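Local coordinates for protein (R)-specific secondary-alkylsulfatase (Pseudomonas sp., PDB 4AXH) that hydrolyses (R)-secondary-alkyl sulfates with strict inversion of configuration, giving (S)-secondary alcohols and sulfate, as a zinc-dependent homodimeric enzyme, at residues A133-I138 against A158-Y163; G143-D148 against D278-E283; D462-Q467 against N485-A490. All coordinates share one frame; numbering follows the deposited sequence.

Contact 1: A133-I138 against A158-Y163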
ATOM      1  N   ALA A 133      23.666  12.137  -2.592  1.00 26.97           N
ATOM      2  CA  ALA A 133      22.906  13.333  -2.961  1.00 24.88           C
ATOM      3  C   ALA A 133      23.798  14.552  -3.316  1.00 27.74           C
ATOM      4  O   ALA A 133      25.021  14.450  -3.318  1.00 27.42           O
ATOM      5  CB  ALA A 133      21.912  13.673  -1.867  1.00 24.81           C
ATOM      6  N   ASN A 134      23.167  15.679  -3.658  1.00 24.48           N
ATOM      7  CA  ASN A 134      23.814  16.935  -4.013  1.00 25.59           C
ATOM      8  C   ASN A 134      23.504  18.001  -2.975  1.00 31.49           C
ATOM      9  O   ASN A 134      22.455  17.950  -2.302  1.00 29.17           O
ATOM     10  CB  ASN A 134      23.306  17.454  -5.393  1.00 29.87           C
ATOM     11  CG  ASN A 134      23.418  16.492  -6.550  1.00 43.79           C
ATOM     12  OD1 ASN A 134      24.213  15.529  -6.559  1.00 30.14           O
ATOM     13  ND2 ASN A 134      22.625  16.750  -7.564  1.00 31.54           N
ATOM     14  N   MET A 135      24.412  19.004  -2.894  1.00 29.45           N
ATOM     15  CA  MET A 135      24.279  20.176  -2.030  1.00 28.53           C
ATOM     16  C   MET A 135      24.240  21.397  -2.967  1.00 31.02           C
ATOM     17  O   MET A 135      25.155  21.606  -3.767  1.00 29.86           O
ATOM     18  CB  MET A 135      25.492  20.261  -1.063  1.00 31.27           C
ATOM     19  CG  MET A 135      25.420  21.402  -0.029  1.00 34.87           C
ATOM     20  SD  MET A 135      27.022  21.750   0.776  1.00 38.87           S
ATOM     21  CE  MET A 135      27.166  20.310   1.898  1.00 35.38           C
ATOM     22  N   THR A 136      23.186  22.175  -2.883  1.00 27.77           N
ATOM     23  CA  THR A 136      23.072  23.409  -3.657  1.00 28.59           C
ATOM     24  C   THR A 136      23.574  24.571  -2.764  1.00 35.09           C
ATOM     25  O   THR A 136      23.102  24.725  -1.633  1.00 35.21           O
ATOM     26  CB  THR A 136      21.632  23.619  -4.091  1.00 39.10           C
ATOM     27  OG1 THR A 136      21.171  22.462  -4.817  1.00 35.47           O
ATOM     28  CG2 THR A 136      21.453  24.907  -4.885  1.00 38.81           C
ATOM     29  N   ILE A 137      24.557  25.340  -3.252  1.00 31.77           N
ATOM     30  CA  ILE A 137      25.100  26.477  -2.515  1.00 31.67           C
ATOM     31  C   ILE A 137      24.733  27.795  -3.182  1.00 35.99           C
ATOM     32  O   ILE A 137      25.268  28.105  -4.238  1.00 36.74           O
ATOM     33  CB  ILE A 137      26.620  26.381  -2.235  1.00 33.84           C
ATOM     34  CG1 ILE A 137      26.972  25.072  -1.537  1.00 33.05           C
ATOM     35  CG2 ILE A 137      27.060  27.587  -1.395  1.00 34.67           C
ATOM     36  CD1 ILE A 137      28.306  24.507  -1.892  1.00 36.72           C
ATOM     37  N   ILE A 138      23.833  28.558  -2.559  1.00 32.91           N
ATOM     38  CA  ILE A 138      23.404  29.883  -3.025  1.00 33.09           C
ATOM     39  C   ILE A 138      24.240  30.896  -2.254  1.00 38.22           C
ATOM     40  O   ILE A 138      24.309  30.834  -1.020  1.00 37.41           O
ATOM     41  CB  ILE A 138      21.885  30.162  -2.812  1.00 36.39           C
ATOM     42  CG1 ILE A 138      20.998  28.962  -3.137  1.00 37.66           C
ATOM     43  CG2 ILE A 138      21.427  31.393  -3.564  1.00 37.25           C
ATOM     44  CD1 ILE A 138      19.612  28.998  -2.407  1.00 41.33           C
ATOM     45  N   ALA A 158      33.247  17.705   3.564  1.00 31.60           N
ATOM     46  CA  ALA A 158      34.066  17.630   2.360  1.00 29.75           C
ATOM     47  C   ALA A 158      33.507  18.485   1.214  1.00 32.28           C
ATOM     48  O   ALA A 158      34.279  19.163   0.548  1.00 32.85           O
ATOM     49  CB  ALA A 158      34.245  16.180   1.936  1.00 29.77           C
ATOM     50  N   ALA A 159      32.179  18.459   0.992  1.00 28.09           N
ATOM     51  CA  ALA A 159      31.501  19.255  -0.045  1.00 27.73           C
ATOM     52  C   ALA A 159      31.768  20.765   0.149  1.00 34.40           C
ATOM     53  O   ALA A 159      32.209  21.470  -0.778  1.00 32.16           O
ATOM     54  CB  ALA A 159      30.012  18.996   0.018  1.00 27.97           C
ATOM     55  N   LEU A 160      31.535  21.235   1.395  1.00 32.78           N
ATOM     56  CA  LEU A 160      31.785  22.599   1.842  1.00 32.16           C
ATOM     57  C   LEU A 160      33.294  22.959   1.775  1.00 31.86           C
ATOM     58  O   LEU A 160      33.627  24.098   1.452  1.00 33.20           O
ATOM     59  CB  LEU A 160      31.257  22.715   3.261  1.00 32.87           C
ATOM     60  CG  LEU A 160      30.510  23.971   3.608  1.00 38.00           C
ATOM     61  CD1 LEU A 160      29.099  23.936   3.103  1.00 37.56           C
ATOM     62  CD2 LEU A 160      30.503  24.163   5.114  1.00 42.79           C
ATOM     63  N   ASP A 161      34.196  21.990   2.025  1.00 25.37           N
ATOM     64  CA  ASP A 161      35.646  22.203   1.949  1.00 25.97           C
ATOM     65  C   ASP A 161      36.086  22.520   0.517  1.00 36.03           C
ATOM     66  O   ASP A 161      36.878  23.468   0.305  1.00 39.30           O
ATOM     67  CB  ASP A 161      36.434  20.983   2.487  1.00 27.36           C
ATOM     68  CG  ASP A 161      36.647  20.928   3.998  1.00 44.19           C
ATOM     69  OD1 ASP A 161      36.463  21.977   4.668  1.00 48.69           O
ATOM     70  OD2 ASP A 161      37.088  19.859   4.503  1.00 45.75           O
ATOM     71  N   LEU A 162      35.572  21.709  -0.461  1.00 30.30           N
ATOM     72  CA  LEU A 162      35.821  21.802  -1.898  1.00 28.71           C
ATOM     73  C   LEU A 162      35.283  23.117  -2.416  1.00 32.76           C
ATOM     74  O   LEU A 162      35.964  23.760  -3.207  1.00 33.59           O
ATOM     75  CB  LEU A 162      35.199  20.604  -2.632  1.00 28.23           C
ATOM     76  CG  LEU A 162      35.232  20.572  -4.170  1.00 31.61           C
ATOM     77  CD1 LEU A 162      36.645  20.535  -4.702  1.00 31.88           C
ATOM     78  CD2 LEU A 162      34.435  19.379  -4.687  1.00 30.86           C
ATOM     79  N   TYR A 163      34.117  23.551  -1.921  1.00 28.56           N
ATOM     80  CA  TYR A 163      33.520  24.834  -2.273  1.00 29.39           C
ATOM     81  C   TYR A 163      34.389  25.994  -1.790  1.00 37.17           C
ATOM     82  O   TYR A 163      34.616  26.952  -2.549  1.00 38.01           O
ATOM     83  CB  TYR A 163      32.111  24.970  -1.681  1.00 31.16           C
ATOM     84  CG  TYR A 163      31.508  26.346  -1.853  1.00 35.04           C
ATOM     85  CD1 TYR A 163      30.866  26.710  -3.039  1.00 36.95           C
ATOM     86  CD2 TYR A 163      31.557  27.285  -0.823  1.00 36.30           C
ATOM     87  CE1 TYR A 163      30.298  27.979  -3.198  1.00 39.19           C
ATOM     88  CE2 TYR A 163      31.007  28.563  -0.976  1.00 36.67           C
ATOM     89  CZ  TYR A 163      30.377  28.905  -2.166  1.00 44.50           C
ATOM     90  OH  TYR A 163      29.830  30.153  -2.326  1.00 42.53           O
TER
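M135 and I137 pack against A159, L160 and Y163 in an apolar contact between a sheet and its covering helix. It lies in the metallo-beta-lactamase domain. Strand 135-138 supplies one side and helix 153-164 the other. The axes of the two segments approach to 10.3 Å, and their directions differ by 40°.

M135 meets the helix with the far end of its side chain. CG is anti to the backbone N (chi1 -176°), and the chain bends only at chi3. This carries CE to A159 CB, 3.7 Å away. The sulfur SD faces L160 CD1 at 3.8 Å, and these two side chains run nearly at right angles.

I137 covers the Y163 ring with two branches. CG2 stands over one ring face, offset toward the rim, and lies 3.9 Å from the ring centroid in a CH-pi contact. CD1 reaches the inner end of the ring, 3.6 Å from Y163 CD1. The Y163 hydroxyl lies at the edge of this contact and hydrogen-bonds to E139.

The M135 side chain is about 9 Å from that of the zinc ligand H184, so the contact stays outside the metal site. The closest contacts are all between carbon or sulfur atoms, so helix and strand are held here mainly by van der Waals and CH-pi contact in a buried interior.

Contact 2: G143-D148 against D278-E283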
ATOM      1  N   GLY A 143      26.302  35.710   4.012  1.00 53.26           N
ATOM      2  CA  GLY A 143      26.755  34.330   4.111  1.00 51.21           C
ATOM      3  C   GLY A 143      26.308  33.457   2.969  1.00 50.00           C
ATOM      4  O   GLY A 143      26.335  33.893   1.818  1.00 48.43           O
ATOM      5  N   LEU A 144      25.916  32.209   3.296  1.00 43.05           N
ATOM      6  CA  LEU A 144      25.494  31.180   2.342  1.00 40.13           C
ATOM      7  C   LEU A 144      24.154  30.587   2.684  1.00 43.26           C
ATOM      8  O   LEU A 144      23.845  30.331   3.855  1.00 43.94           O
ATOM      9  CB  LEU A 144      26.513  30.019   2.269  1.00 39.01           C
ATOM     10  CG  LEU A 144      27.979  30.320   1.933  1.00 42.64           C
ATOM     11  CD1 LEU A 144      28.796  29.074   2.048  1.00 42.75           C
ATOM     12  CD2 LEU A 144      28.152  30.874   0.541  1.00 42.39           C
ATOM     13  N   VAL A 145      23.357  30.326   1.646  1.00 38.08           N
ATOM     14  CA  VAL A 145      22.083  29.633   1.795  1.00 36.37           C
ATOM     15  C   VAL A 145      22.216  28.316   1.101  1.00 37.78           C
ATOM     16  O   VAL A 145      22.615  28.244  -0.060  1.00 37.20           O
ATOM     17  CB  VAL A 145      20.783  30.434   1.537  1.00 39.54           C
ATOM     18  CG1 VAL A 145      20.932  31.364   0.357  1.00 40.50           C
ATOM     19  CG2 VAL A 145      19.558  29.532   1.401  1.00 37.98           C
ATOM     20  N   LEU A 146      22.039  27.263   1.885  1.00 32.17           N
ATOM     21  CA  LEU A 146      22.225  25.898   1.451  1.00 29.50           C
ATOM     22  C   LEU A 146      20.915  25.171   1.280  1.00 35.99           C
ATOM     23  O   LEU A 146      19.995  25.298   2.090  1.00 35.67           O
ATOM     24  CB  LEU A 146      23.059  25.187   2.507  1.00 27.31           C
ATOM     25  CG  LEU A 146      24.513  24.975   2.269  1.00 29.40           C
ATOM     26  CD1 LEU A 146      25.242  26.258   2.008  1.00 29.17           C
ATOM     27  CD2 LEU A 146      25.114  24.273   3.449  1.00 29.73           C
ATOM     28  N   ILE A 147      20.827  24.395   0.221  1.00 34.25           N
ATOM     29  CA  ILE A 147      19.684  23.506   0.041  1.00 32.83           C
ATOM     30  C   ILE A 147      20.254  22.112   0.111  1.00 32.04           C
ATOM     31  O   ILE A 147      21.088  21.745  -0.711  1.00 29.10           O
ATOM     32  CB  ILE A 147      18.571  23.816  -1.030  1.00 35.40           C
ATOM     33  CG1 ILE A 147      18.046  22.565  -1.717  1.00 35.89           C
ATOM     34  CG2 ILE A 147      18.879  24.959  -2.017  1.00 34.13           C
ATOM     35  CD1 ILE A 147      17.015  21.882  -0.942  1.00 43.74           C
ATOM     36  N   ASP A 148      19.945  21.445   1.240  1.00 27.39           N
ATOM     37  CA  ASP A 148      20.364  20.132   1.701  1.00 26.06           C
ATOM     38  C   ASP A 148      21.765  20.072   2.282  1.00 31.95           C
ATOM     39  O   ASP A 148      22.606  20.956   2.035  1.00 29.85           O
ATOM     40  CB  ASP A 148      19.998  18.995   0.738  1.00 27.41           C
ATOM     41  CG  ASP A 148      18.504  18.853   0.580  1.00 28.57           C
ATOM     42  OD1 ASP A 148      17.768  19.364   1.443  1.00 26.09           O
ATOM     43  OD2 ASP A 148      18.069  18.262  -0.425  1.00 31.41           O
ATOM     44  N   ASP A 278      19.025  36.714   3.561  1.00 43.80           N
ATOM     45  CA  ASP A 278      20.330  37.177   3.065  1.00 42.83           C
ATOM     46  C   ASP A 278      20.275  37.679   1.604  1.00 47.84           C
ATOM     47  O   ASP A 278      21.212  37.488   0.822  1.00 48.25           O
ATOM     48  CB  ASP A 278      21.441  36.139   3.309  1.00 44.41           C
ATOM     49  CG  ASP A 278      22.827  36.750   3.441  1.00 60.90           C
ATOM     50  OD1 ASP A 278      22.935  37.891   3.962  1.00 64.82           O
ATOM     51  OD2 ASP A 278      23.809  36.084   3.049  1.00 61.58           O
ATOM     52  N   GLY A 279      19.173  38.348   1.271  1.00 44.07           N
ATOM     53  CA  GLY A 279      18.945  38.901  -0.053  1.00 44.65           C
ATOM     54  C   GLY A 279      18.785  37.828  -1.107  1.00 52.01           C
ATOM     55  O   GLY A 279      19.226  38.003  -2.246  1.00 54.13           O
ATOM     56  N   VAL A 280      18.180  36.689  -0.711  1.00 47.75           N
ATOM     57  CA  VAL A 280      17.928  35.526  -1.559  1.00 45.61           C
ATOM     58  C   VAL A 280      16.442  35.248  -1.467  1.00 49.36           C
ATOM     59  O   VAL A 280      15.923  35.036  -0.371  1.00 48.53           O
ATOM     60  CB  VAL A 280      18.799  34.292  -1.163  1.00 47.53           C
ATOM     61  CG1 VAL A 280      18.421  33.065  -1.971  1.00 47.55           C
ATOM     62  CG2 VAL A 280      20.284  34.587  -1.324  1.00 46.46           C
ATOM     63  N   GLU A 281      15.754  35.294  -2.618  1.00 46.19           N
ATOM     64  CA  GLU A 281      14.328  35.028  -2.707  1.00 45.68           C
ATOM     65  C   GLU A 281      14.151  33.528  -2.920  1.00 46.97           C
ATOM     66  O   GLU A 281      14.801  32.926  -3.786  1.00 44.48           O
ATOM     67  CB  GLU A 281      13.700  35.802  -3.877  1.00 47.78           C
ATOM     68  CG  GLU A 281      13.172  37.180  -3.546  1.00 60.25           C
ATOM     69  CD  GLU A 281      12.814  37.970  -4.790  1.00 91.24           C
ATOM     70  OE1 GLU A 281      11.773  37.662  -5.416  1.00 83.00           O
ATOM     71  OE2 GLU A 281      13.598  38.874  -5.162  1.00 96.12           O
ATOM     72  N   LEU A 282      13.260  32.932  -2.114  1.00 43.19           N
ATOM     73  CA  LEU A 282      12.928  31.514  -2.139  1.00 40.51           C
ATOM     74  C   LEU A 282      11.432  31.374  -2.149  1.00 42.84           C
ATOM     75  O   LEU A 282      10.766  31.921  -1.275  1.00 42.95           O
ATOM     76  CB  LEU A 282      13.472  30.774  -0.891  1.00 39.78           C
ATOM     77  CG  LEU A 282      14.889  31.089  -0.413  1.00 43.40           C
ATOM     78  CD1 LEU A 282      15.058  30.746   1.037  1.00 42.11           C
ATOM     79  CD2 LEU A 282      15.909  30.365  -1.238  1.00 46.63           C
ATOM     80  N   GLU A 283      10.905  30.649  -3.144  1.00 38.24           N
ATOM     81  CA  GLU A 283       9.504  30.264  -3.248  1.00 36.28           C
ATOM     82  C   GLU A 283       9.549  28.740  -3.115  1.00 38.32           C
ATOM     83  O   GLU A 283      10.276  28.057  -3.855  1.00 38.52           O
ATOM     84  CB  GLU A 283       8.871  30.685  -4.585  1.00 37.10           C
ATOM     85  CG  GLU A 283       7.362  30.448  -4.644  1.00 48.89           C
ATOM     86  CD  GLU A 283       6.570  31.062  -5.794  1.00 72.37           C
ATOM     87  OE1 GLU A 283       7.138  31.888  -6.544  1.00 59.24           O
ATOM     88  OE2 GLU A 283       5.371  30.728  -5.935  1.00 76.80           O
TER
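G143 and D278 are joined by a hydrogen bond, and V145 packs on V280 a little further along. The two strands belong to different sheets, so the valines meet between the two sheets.

V145 touches through one methyl. With chi1 at 40°, its CG2 is anti to the backbone N, while CG1 lies between the backbone N and the carbonyl carbon and is turned to the other strand. V280 has the other branch pattern. Its CG1 is anti to the backbone N, and CG2 is anti to the carbonyl carbon. Both of its methyls therefore face V145. V145 CG1 is 3.7 Å from V280 CG2 and 3.8 Å from V280 CG1. It also lies 3.9 Å from V280 CB, so it sits at the fork of the isopropyl group.

D278 extends its carboxylate to the start of the opposite segment. G143 N donates to D278 OD2 over 2.7 Å, on the syn side but 27° out of the carboxylate plane. The bond is bent, with an N-H...O angle of 144°. The second oxygen, OD1, is hydrogen-bonded to the hydroxyl of S142, so both oxygens are engaged by neighbouring residues of one loop. This should limit rotation of the carboxylate. D278 and G279 both have positive phi, consistent with a type I' turn between strands 272-277 and 280-286.

Strand 144-147 lies between strands 135-138 and 172-176 in its sheet. L144 and L146 face helix 153-164, while V145 faces the second sheet. I138 of strand 135-138 also packs on V280. This is the stacking of two sheets found at the centre of the metallo-beta-lactamase fold.

Contact 3: D462-Q467 against N485-A490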
ATOM      1  N   ASP A 462      18.749 -33.889  -8.505  1.00 88.02           N
ATOM      2  CA  ASP A 462      19.573 -34.107  -9.690  1.00 86.94           C
ATOM      3  C   ASP A 462      18.819 -33.696 -10.958  1.00 86.25           C
ATOM      4  O   ASP A 462      19.406 -33.055 -11.834  1.00 85.37           O
ATOM      5  CB  ASP A 462      20.036 -35.576  -9.770  1.00 89.38           C
ATOM      6  CG  ASP A 462      21.129 -35.967  -8.779  1.00102.15           C
ATOM      7  OD1 ASP A 462      22.201 -35.308  -8.777  1.00104.90           O
ATOM      8  OD2 ASP A 462      20.941 -36.968  -8.054  1.00104.28           O
ATOM      9  N   ALA A 463      17.516 -34.048 -11.043  1.00 79.56           N
ATOM     10  CA  ALA A 463      16.670 -33.732 -12.201  1.00 77.62           C
ATOM     11  C   ALA A 463      16.501 -32.226 -12.358  1.00 78.55           C
ATOM     12  O   ALA A 463      16.676 -31.707 -13.463  1.00 78.49           O
ATOM     13  CB  ALA A 463      15.316 -34.408 -12.074  1.00 78.09           C
ATOM     14  N   VAL A 464      16.238 -31.517 -11.238  1.00 70.95           N
ATOM     15  CA  VAL A 464      16.101 -30.064 -11.235  1.00 68.46           C
ATOM     16  C   VAL A 464      17.433 -29.397 -11.635  1.00 71.02           C
ATOM     17  O   VAL A 464      17.411 -28.426 -12.381  1.00 70.25           O
ATOM     18  CB  VAL A 464      15.428 -29.479  -9.953  1.00 71.10           C
ATOM     19  CG1 VAL A 464      14.124 -30.194  -9.632  1.00 70.37           C
ATOM     20  CG2 VAL A 464      16.348 -29.520  -8.749  1.00 71.04           C
ATOM     21  N   LEU A 465      18.581 -29.991 -11.219  1.00 67.67           N
ATOM     22  CA  LEU A 465      19.943 -29.534 -11.531  1.00 68.00           C
ATOM     23  C   LEU A 465      20.286 -29.665 -13.035  1.00 72.15           C
ATOM     24  O   LEU A 465      20.988 -28.810 -13.578  1.00 71.71           O
ATOM     25  CB  LEU A 465      20.989 -30.290 -10.681  1.00 68.32           C
ATOM     26  CG  LEU A 465      21.409 -29.659  -9.336  1.00 73.29           C
ATOM     27  CD1 LEU A 465      21.819 -30.715  -8.344  1.00 73.01           C
ATOM     28  CD2 LEU A 465      22.573 -28.702  -9.504  1.00 77.45           C
ATOM     29  N   LYS A 466      19.804 -30.738 -13.692  1.00 69.21           N
ATOM     30  CA  LYS A 466      20.015 -30.997 -15.125  1.00 69.22           C
ATOM     31  C   LYS A 466      19.207 -29.977 -15.933  1.00 70.84           C
ATOM     32  O   LYS A 466      19.709 -29.441 -16.920  1.00 69.01           O
ATOM     33  CB  LYS A 466      19.561 -32.435 -15.478  1.00 72.87           C
ATOM     34  CG  LYS A 466      20.331 -33.089 -16.631  1.00 88.67           C
ATOM     35  CD  LYS A 466      19.709 -32.840 -18.005  1.00 95.57           C
ATOM     36  CE  LYS A 466      20.644 -33.261 -19.110  1.00105.29           C
ATOM     37  NZ  LYS A 466      20.270 -32.648 -20.413  1.00113.21           N
ATOM     38  N   GLN A 467      17.958 -29.720 -15.487  1.00 66.65           N
ATOM     39  CA  GLN A 467      17.023 -28.750 -16.051  1.00 66.19           C
ATOM     40  C   GLN A 467      17.552 -27.327 -15.895  1.00 68.84           C
ATOM     41  O   GLN A 467      17.403 -26.514 -16.807  1.00 68.36           O
ATOM     42  CB  GLN A 467      15.673 -28.854 -15.356  1.00 67.47           C
ATOM     43  CG  GLN A 467      14.879 -30.073 -15.758  1.00 81.66           C
ATOM     44  CD  GLN A 467      13.443 -29.877 -15.401  1.00105.24           C
ATOM     45  OE1 GLN A 467      12.836 -28.858 -15.746  1.00101.06           O
ATOM     46  NE2 GLN A 467      12.875 -30.846 -14.699  1.00100.74           N
ATOM     47  N   ASN A 485      16.026 -21.490  -6.933  1.00 55.15           N
ATOM     48  CA  ASN A 485      15.445 -21.006  -5.681  1.00 55.95           C
ATOM     49  C   ASN A 485      14.734 -22.137  -4.967  1.00 61.13           C
ATOM     50  O   ASN A 485      14.863 -22.268  -3.749  1.00 60.08           O
ATOM     51  CB  ASN A 485      14.480 -19.807  -5.909  1.00 54.58           C
ATOM     52  CG  ASN A 485      14.225 -18.991  -4.658  1.00 57.83           C
ATOM     53  OD1 ASN A 485      15.178 -18.508  -4.001  1.00 52.44           O
ATOM     54  ND2 ASN A 485      12.936 -18.843  -4.285  1.00 36.69           N
ATOM     55  N   HIS A 486      14.009 -22.973  -5.732  1.00 59.50           N
ATOM     56  CA  HIS A 486      13.292 -24.123  -5.182  1.00 59.63           C
ATOM     57  C   HIS A 486      14.257 -25.116  -4.563  1.00 64.85           C
ATOM     58  O   HIS A 486      13.991 -25.603  -3.470  1.00 62.89           O
ATOM     59  CB  HIS A 486      12.409 -24.798  -6.242  1.00 59.70           C
ATOM     60  CG  HIS A 486      11.164 -24.027  -6.541  1.00 62.77           C
ATOM     61  ND1 HIS A 486      10.026 -23.904  -5.819  1.00 64.30           N
ATOM     62  CD2 HIS A 486      11.049 -23.266  -7.682  1.00 64.34           C
ATOM     63  CE1 HIS A 486       9.196 -23.071  -6.521  1.00 63.56           C
ATOM     64  NE2 HIS A 486       9.854 -22.703  -7.615  1.00 63.85           N
ATOM     65  N   LEU A 487      15.397 -25.371  -5.238  1.00 64.72           N
ATOM     66  CA  LEU A 487      16.395 -26.306  -4.745  1.00 66.38           C
ATOM     67  C   LEU A 487      17.140 -25.790  -3.531  1.00 71.59           C
ATOM     68  O   LEU A 487      17.200 -26.512  -2.536  1.00 72.37           O
ATOM     69  CB  LEU A 487      17.353 -26.811  -5.842  1.00 67.03           C
ATOM     70  CG  LEU A 487      18.179 -28.063  -5.470  1.00 73.13           C
ATOM     71  CD1 LEU A 487      17.306 -29.198  -4.956  1.00 73.42           C
ATOM     72  CD2 LEU A 487      18.987 -28.551  -6.643  1.00 77.83           C
ATOM     73  N   VAL A 488      17.688 -24.555  -3.604  1.00 67.23           N
ATOM     74  CA  VAL A 488      18.421 -23.902  -2.509  1.00 66.37           C
ATOM     75  C   VAL A 488      17.572 -23.840  -1.219  1.00 71.16           C
ATOM     76  O   VAL A 488      18.102 -24.122  -0.153  1.00 71.74           O
ATOM     77  CB  VAL A 488      19.057 -22.538  -2.928  1.00 68.94           C
ATOM     78  CG1 VAL A 488      19.595 -21.749  -1.729  1.00 68.18           C
ATOM     79  CG2 VAL A 488      20.159 -22.755  -3.959  1.00 68.52           C
ATOM     80  N   PHE A 489      16.259 -23.560  -1.319  1.00 67.33           N
ATOM     81  CA  PHE A 489      15.393 -23.535  -0.137  1.00 67.41           C
ATOM     82  C   PHE A 489      15.036 -24.932   0.394  1.00 71.32           C
ATOM     83  O   PHE A 489      14.910 -25.101   1.606  1.00 71.24           O
ATOM     84  CB  PHE A 489      14.166 -22.646  -0.358  1.00 69.48           C
ATOM     85  CG  PHE A 489      14.460 -21.198  -0.058  1.00 71.59           C
ATOM     86  CD1 PHE A 489      15.183 -20.418  -0.954  1.00 75.02           C
ATOM     87  CD2 PHE A 489      14.047 -20.622   1.137  1.00 74.53           C
ATOM     88  CE1 PHE A 489      15.487 -19.084  -0.658  1.00 76.37           C
ATOM     89  CE2 PHE A 489      14.326 -19.282   1.420  1.00 77.35           C
ATOM     90  CZ  PHE A 489      15.052 -18.525   0.524  1.00 75.57           C
ATOM     91  N   ALA A 490      14.920 -25.933  -0.503  1.00 67.17           N
ATOM     92  CA  ALA A 490      14.637 -27.322  -0.146  1.00 66.59           C
ATOM     93  C   ALA A 490      15.841 -27.924   0.585  1.00 70.21           C
ATOM     94  O   ALA A 490      15.666 -28.710   1.515  1.00 68.95           O
ATOM     95  CB  ALA A 490      14.332 -28.132  -1.400  1.00 67.26           C
TER
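L487 of helix 477-490 points at helix 461-474 and meets V464 and L465 there. The two helices follow each other in the chain and run roughly antiparallel at this point. The CA atoms of V464 and L487 are the nearest pair across the two segments, 7.5 Å apart.

The direct contacts are all apolar. L487 has CG anti to the backbone N (chi1 -165°), which sends its isopropyl end across to the facing helix. Its CD2 does most of the touching. V464 CG2 lies 3.5 Å from L487 CD2 and 3.9 Å from L487 CD1, so one valine methyl faces both leucine methyls. That methyl lies between the backbone N and the carbonyl carbon of V464. L465 meets the same leucine from the next position. Its CG is 3.8 Å from L487 CD2, and its CD1 is 3.9 Å from that atom. The L465 and L487 side chains cross at about a right angle. L487 CD2 thus fits against two consecutive residues of one helix turn.

The apolar cluster is enlarged by V455 of helix 447-457, which touches both V464 and L487, and by A497 of helix 495-511, which touches L487.

Polar bonds lie outside this pairing and join the two helices to the dimer interface: H486 NE2, N485 OD1 and Q467 NE2 form hydrogen bonds with Y454 OH, N438 ND2 and A457 O, all three of the second subunit.

Successive antiparallel helices joined by short loops and packed through apolar side chains are typical of TPR-like helical hairpins. This fits the dimerisation domain of alkylsulfatases, whose sequence family is grouped with the TPR proteins.

How the contacts relate
From the N terminus, strand 135-138 comes first and opens contact 1. Strand 144-147 opens contact 2 before helix 153-164 closes contact 1 over a short loop of 19 residues. Contact 2 closes much later, at 278-283, after 129 residues. The two loops therefore cross. Their centres are 14 Å apart, and backbone bonds between the neighbouring strands 135-138 and 144-147 join them. Together they tie a covering helix, one sheet and the second sheet into a layered domain. Contact 3 follows in series and closes a loop of 17 residues within the dimerisation domain. It lies on the opposite side of the chain's centre, about 32 Å from contact 1 between nearest atoms.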